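Local coordinates for protein putative acetyltransferase Sthe_0691 (Sphaerobacter thermophilus, PDB 3SHP) that probably transfers an acetyl group from acetyl-CoA to an as yet unidentified acceptor, at residues V7-L16 / L101-W112. Residues are numbered along the deposited sequence; the frame is centred on the assembly and turned at random.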
loop_
_atom_site.group_PDB
_atom_site.type_symbol
_atom_site.label_atom_id
_atom_site.label_comp_id
_atom_site.label_asym_id
_atom_site.label_seq_id
_atom_site.Cartn_x
_atom_site.Cartn_y
_atom_site.Cartn_z
ATOM N N VAL A 7 33.775 18.915 -12.202
ATOM C CA VAL A 7 33.813 19.030 -10.758
ATOM C C VAL A 7 34.710 17.956 -10.135
ATOM O O VAL A 7 34.534 16.766 -10.387
ATOM C CB VAL A 7 32.414 18.935 -10.154
ATOM C CG1 VAL A 7 32.479 19.118 -8.649
ATOM C CG2 VAL A 7 31.504 19.988 -10.768
ATOM N N TYR A 8 35.684 18.394 -9.347
ATOM C CA TYR A 8 36.516 17.482 -8.571
ATOM C C TYR A 8 36.888 18.172 -7.265
ATOM O O TYR A 8 37.724 19.078 -7.251
ATOM C CB TYR A 8 37.771 17.044 -9.342
ATOM C CG TYR A 8 38.615 16.083 -8.534
ATOM C CD1 TYR A 8 38.194 14.756 -8.312
ATOM C CD2 TYR A 8 39.810 16.498 -7.950
ATOM C CE1 TYR A 8 38.955 13.871 -7.528
ATOM C CE2 TYR A 8 40.581 15.619 -7.177
ATOM C CZ TYR A 8 40.152 14.318 -6.963
ATOM O OH TYR A 8 40.932 13.464 -6.195
ATOM N N LEU A 9 36.259 17.736 -6.180
ATOM C CA LEU A 9 36.349 18.398 -4.899
ATOM C C LEU A 9 36.763 17.312 -3.937
ATOM O O LEU A 9 35.963 16.417 -3.604
ATOM C CB LEU A 9 34.990 18.969 -4.473
ATOM C CG LEU A 9 34.183 19.790 -5.489
ATOM C CD1 LEU A 9 32.875 20.212 -4.887
ATOM C CD2 LEU A 9 34.928 21.025 -5.982
ATOM N N THR A 10 38.012 17.367 -3.491
ATOM C CA THR A 10 38.511 16.286 -2.650
ATOM C C THR A 10 38.999 16.760 -1.293
ATOM O O THR A 10 39.576 17.845 -1.164
ATOM C CB THR A 10 39.609 15.481 -3.343
ATOM O OG1 THR A 10 39.981 14.398 -2.487
ATOM C CG2 THR A 10 40.816 16.345 -3.657
ATOM N N GLY A 11 38.722 15.943 -0.284
ATOM C CA GLY A 11 39.239 16.180 1.057
ATOM C C GLY A 11 40.083 14.994 1.460
ATOM O O GLY A 11 40.401 14.160 0.618
ATOM N N PRO A 12 40.412 14.887 2.761
ATOM C CA PRO A 12 41.252 13.797 3.302
ATOM C C PRO A 12 40.618 12.401 3.174
ATOM O O PRO A 12 41.344 11.400 3.076
ATOM C CB PRO A 12 41.405 14.176 4.791
ATOM C CG PRO A 12 41.181 15.666 4.821
ATOM C CD PRO A 12 40.063 15.864 3.798
ATOM N N THR A 13 39.287 12.338 3.134
ATOM C CA THR A 13 38.584 11.059 3.190
ATOM C C THR A 13 37.719 10.786 1.976
ATOM O O THR A 13 37.680 9.649 1.497
ATOM C CB THR A 13 37.684 10.990 4.432
ATOM O OG1 THR A 13 38.458 11.376 5.564
ATOM C CG2 THR A 13 37.229 9.586 4.654
ATOM N N VAL A 14 36.993 11.806 1.512
ATOM C CA VAL A 14 36.086 11.646 0.390
ATOM C C VAL A 14 36.349 12.653 -0.732
ATOM O O VAL A 14 36.968 13.686 -0.516
ATOM C CB VAL A 14 34.601 11.799 0.825
ATOM C CG1 VAL A 14 34.257 10.813 1.989
ATOM C CG2 VAL A 14 34.306 13.246 1.194
ATOM N N TYR A 15 35.849 12.345 -1.921
ATOM C CA TYR A 15 35.794 13.342 -2.959
ATOM C C TYR A 15 34.444 13.334 -3.610
ATOM O O TYR A 15 33.713 12.347 -3.513
ATOM C CB TYR A 15 36.912 13.183 -3.983
ATOM C CG TYR A 15 36.895 11.947 -4.836
ATOM C CD1 TYR A 15 36.329 11.954 -6.119
ATOM C CD2 TYR A 15 37.513 10.786 -4.397
ATOM C CE1 TYR A 15 36.344 10.819 -6.918
ATOM C CE2 TYR A 15 37.541 9.660 -5.184
ATOM C CZ TYR A 15 36.953 9.678 -6.443
ATOM O OH TYR A 15 37.008 8.513 -7.200
ATOM N N LEU A 16 34.116 14.467 -4.223
ATOM C CA LEU A 16 32.859 14.676 -4.901
ATOM C C LEU A 16 33.127 14.803 -6.378
ATOM O O LEU A 16 34.089 15.462 -6.804
ATOM C CB LEU A 16 32.159 15.946 -4.381
ATOM C CG LEU A 16 31.347 15.840 -3.073
ATOM C CD1 LEU A 16 32.026 15.037 -1.998
ATOM C CD2 LEU A 16 31.080 17.225 -2.537
ATOM N N LEU A 101 31.511 11.683 7.253
ATOM C CA LEU A 101 31.692 11.746 5.814
ATOM C C LEU A 101 30.751 12.780 5.183
ATOM O O LEU A 101 31.167 13.518 4.291
ATOM C CB LEU A 101 31.491 10.358 5.181
ATOM C CG LEU A 101 32.431 9.244 5.686
ATOM C CD1 LEU A 101 32.168 7.946 4.978
ATOM C CD2 LEU A 101 33.843 9.596 5.463
ATOM N N ARG A 102 29.497 12.834 5.629
ATOM C CA ARG A 102 28.585 13.932 5.256
ATOM C C ARG A 102 29.151 15.319 5.571
ATOM O O ARG A 102 29.082 16.219 4.750
ATOM C CB ARG A 102 27.221 13.797 5.950
ATOM C CG ARG A 102 26.118 14.693 5.300
ATOM C CD ARG A 102 24.758 14.536 5.987
ATOM N NE ARG A 102 24.965 14.184 7.378
ATOM C CZ ARG A 102 24.508 13.070 7.949
ATOM N NH1 ARG A 102 23.739 12.225 7.270
ATOM N NH2 ARG A 102 24.806 12.827 9.215
ATOM N N ALA A 103 29.709 15.474 6.762
ATOM C CA ALA A 103 30.265 16.744 7.186
ATOM C C ALA A 103 31.430 17.171 6.275
ATOM O O ALA A 103 31.510 18.317 5.869
ATOM C CB ALA A 103 30.728 16.662 8.631
ATOM N N GLU A 104 32.311 16.232 5.949
ATOM C CA GLU A 104 33.427 16.511 5.044
ATOM C C GLU A 104 32.886 16.919 3.674
ATOM O O GLU A 104 33.361 17.871 3.087
ATOM C CB GLU A 104 34.389 15.320 4.932
ATOM C CG GLU A 104 35.582 15.635 4.033
ATOM C CD GLU A 104 36.701 14.603 4.117
ATOM O OE1 GLU A 104 37.083 14.209 5.242
ATOM O OE2 GLU A 104 37.210 14.187 3.057
ATOM N N ALA A 105 31.872 16.207 3.191
ATOM C CA ALA A 105 31.265 16.512 1.901
ATOM C C ALA A 105 30.705 17.942 1.890
ATOM O O ALA A 105 30.809 18.647 0.889
ATOM C CB ALA A 105 30.172 15.522 1.582
ATOM N N LEU A 106 30.102 18.361 2.996
ATOM C CA LEU A 106 29.563 19.716 3.090
ATOM C C LEU A 106 30.700 20.743 3.078
ATOM O O LEU A 106 30.585 21.793 2.423
ATOM C CB LEU A 106 28.694 19.881 4.334
ATOM C CG LEU A 106 28.037 21.268 4.535
ATOM C CD1 LEU A 106 27.277 21.703 3.285
ATOM C CD2 LEU A 106 27.063 21.214 5.688
ATOM N N GLU A 107 31.792 20.444 3.788
ATOM C CA GLU A 107 32.983 21.307 3.758
ATOM C C GLU A 107 33.496 21.516 2.344
ATOM O O GLU A 107 33.959 22.602 2.008
ATOM C CB GLU A 107 34.124 20.725 4.602
ATOM C CG GLU A 107 33.867 20.768 6.091
ATOM C CD GLU A 107 34.985 20.140 6.923
ATOM O OE1 GLU A 107 35.762 19.292 6.411
ATOM O OE2 GLU A 107 35.071 20.499 8.116
ATOM N N LEU A 108 33.437 20.465 1.537
ATOM C CA LEU A 108 33.942 20.497 0.171
ATOM C C LEU A 108 33.034 21.256 -0.764
ATOM O O LEU A 108 33.517 22.049 -1.558
ATOM C CB LEU A 108 34.162 19.077 -0.379
ATOM C CG LEU A 108 35.111 18.214 0.481
ATOM C CD1 LEU A 108 35.278 16.855 -0.138
ATOM C CD2 LEU A 108 36.470 18.890 0.695
ATOM N N VAL A 109 31.731 21.008 -0.679
ATOM C CA VAL A 109 30.796 21.518 -1.680
ATOM C C VAL A 109 30.483 23.016 -1.498
ATOM O O VAL A 109 30.290 23.713 -2.480
ATOM C CB VAL A 109 29.485 20.661 -1.749
ATOM C CG1 VAL A 109 28.556 20.991 -0.611
ATOM C CG2 VAL A 109 28.760 20.880 -3.074
ATOM N N VAL A 110 30.468 23.515 -0.262
ATOM C CA VAL A 110 30.107 24.928 -0.019
ATOM C C VAL A 110 31.060 25.950 -0.666
ATOM O O VAL A 110 30.611 26.847 -1.399
ATOM C CB VAL A 110 29.846 25.234 1.494
ATOM C CG1 VAL A 110 29.642 26.766 1.733
ATOM C CG2 VAL A 110 28.624 24.489 1.966
ATOM N N PRO A 111 32.381 25.811 -0.445
ATOM C CA PRO A 111 33.238 26.822 -1.071
ATOM C C PRO A 111 33.132 26.800 -2.600
ATOM O O PRO A 111 33.219 27.874 -3.234
ATOM C CB PRO A 111 34.658 26.417 -0.640
ATOM C CG PRO A 111 34.472 25.491 0.528
ATOM C CD PRO A 111 33.165 24.786 0.267
ATOM N N TRP A 112 32.965 25.606 -3.180
ATOM C CA TRP A 112 32.732 25.458 -4.619
ATOM C C TRP A 112 31.455 26.215 -5.045
ATOM O O TRP A 112 31.451 26.917 -6.066
ATOM C CB TRP A 112 32.670 23.979 -5.037
ATOM C CG TRP A 112 32.155 23.777 -6.432
ATOM C CD1 TRP A 112 32.789 24.113 -7.595
ATOM C CD2 TRP A 112 30.893 23.205 -6.821
ATOM N NE1 TRP A 112 32.003 23.797 -8.677
ATOM C CE2 TRP A 112 30.835 23.237 -8.233
ATOM C CE3 TRP A 112 29.807 22.668 -6.114
ATOM C CZ2 TRP A 112 29.731 22.749 -8.958
ATOM C CZ3 TRP A 112 28.704 22.190 -6.839
ATOM C CH2 TRP A 112 28.675 22.255 -8.247
#
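With CG anti to the backbone N (chi1 -178°) and the chain extended beyond it, Glu104 reaches from helix 98-116 into the turn between strands 9-10 and 14-18. Thr13 N lies 2.8 Å from Glu104 OE2 and meets that oxygen's syn lone pair. Val14 N, also 2.8 Å from Glu104 OE2, comes from above the carboxylate plane in a nearly straight bond (169°). Beyond the turn the contact is apolar. Leu108 sends CD1 against the hairpin backbone, 3.6 Å from Leu9 O, and Leu16 CD2 lies 3.9 Å from Val109 CB. Both methyls of Leu9 rest on Trp112 CB, and Val7 CG2 approaches Trp112 CZ2 at 3.7 Å. Ile64 of strand 58-66 touches Val14, Leu16 and Ala105 and extends this apolar layer. The helix links parallel strands 84-91 and 121-127 as a beta-alpha-beta crossover, consistent with a GNAT-type acetyltransferase fold. A glutamine in place of Glu104 would probably weaken the grip on the two amides, since the negative charge they face would be lost. The chemistry is thus divided: one carboxylate oxygen takes the N-H groups of Thr13, in the turn, and Val14, at the start of the strand, and apolar packing fastens the rest of the N-terminal hairpin to the helix.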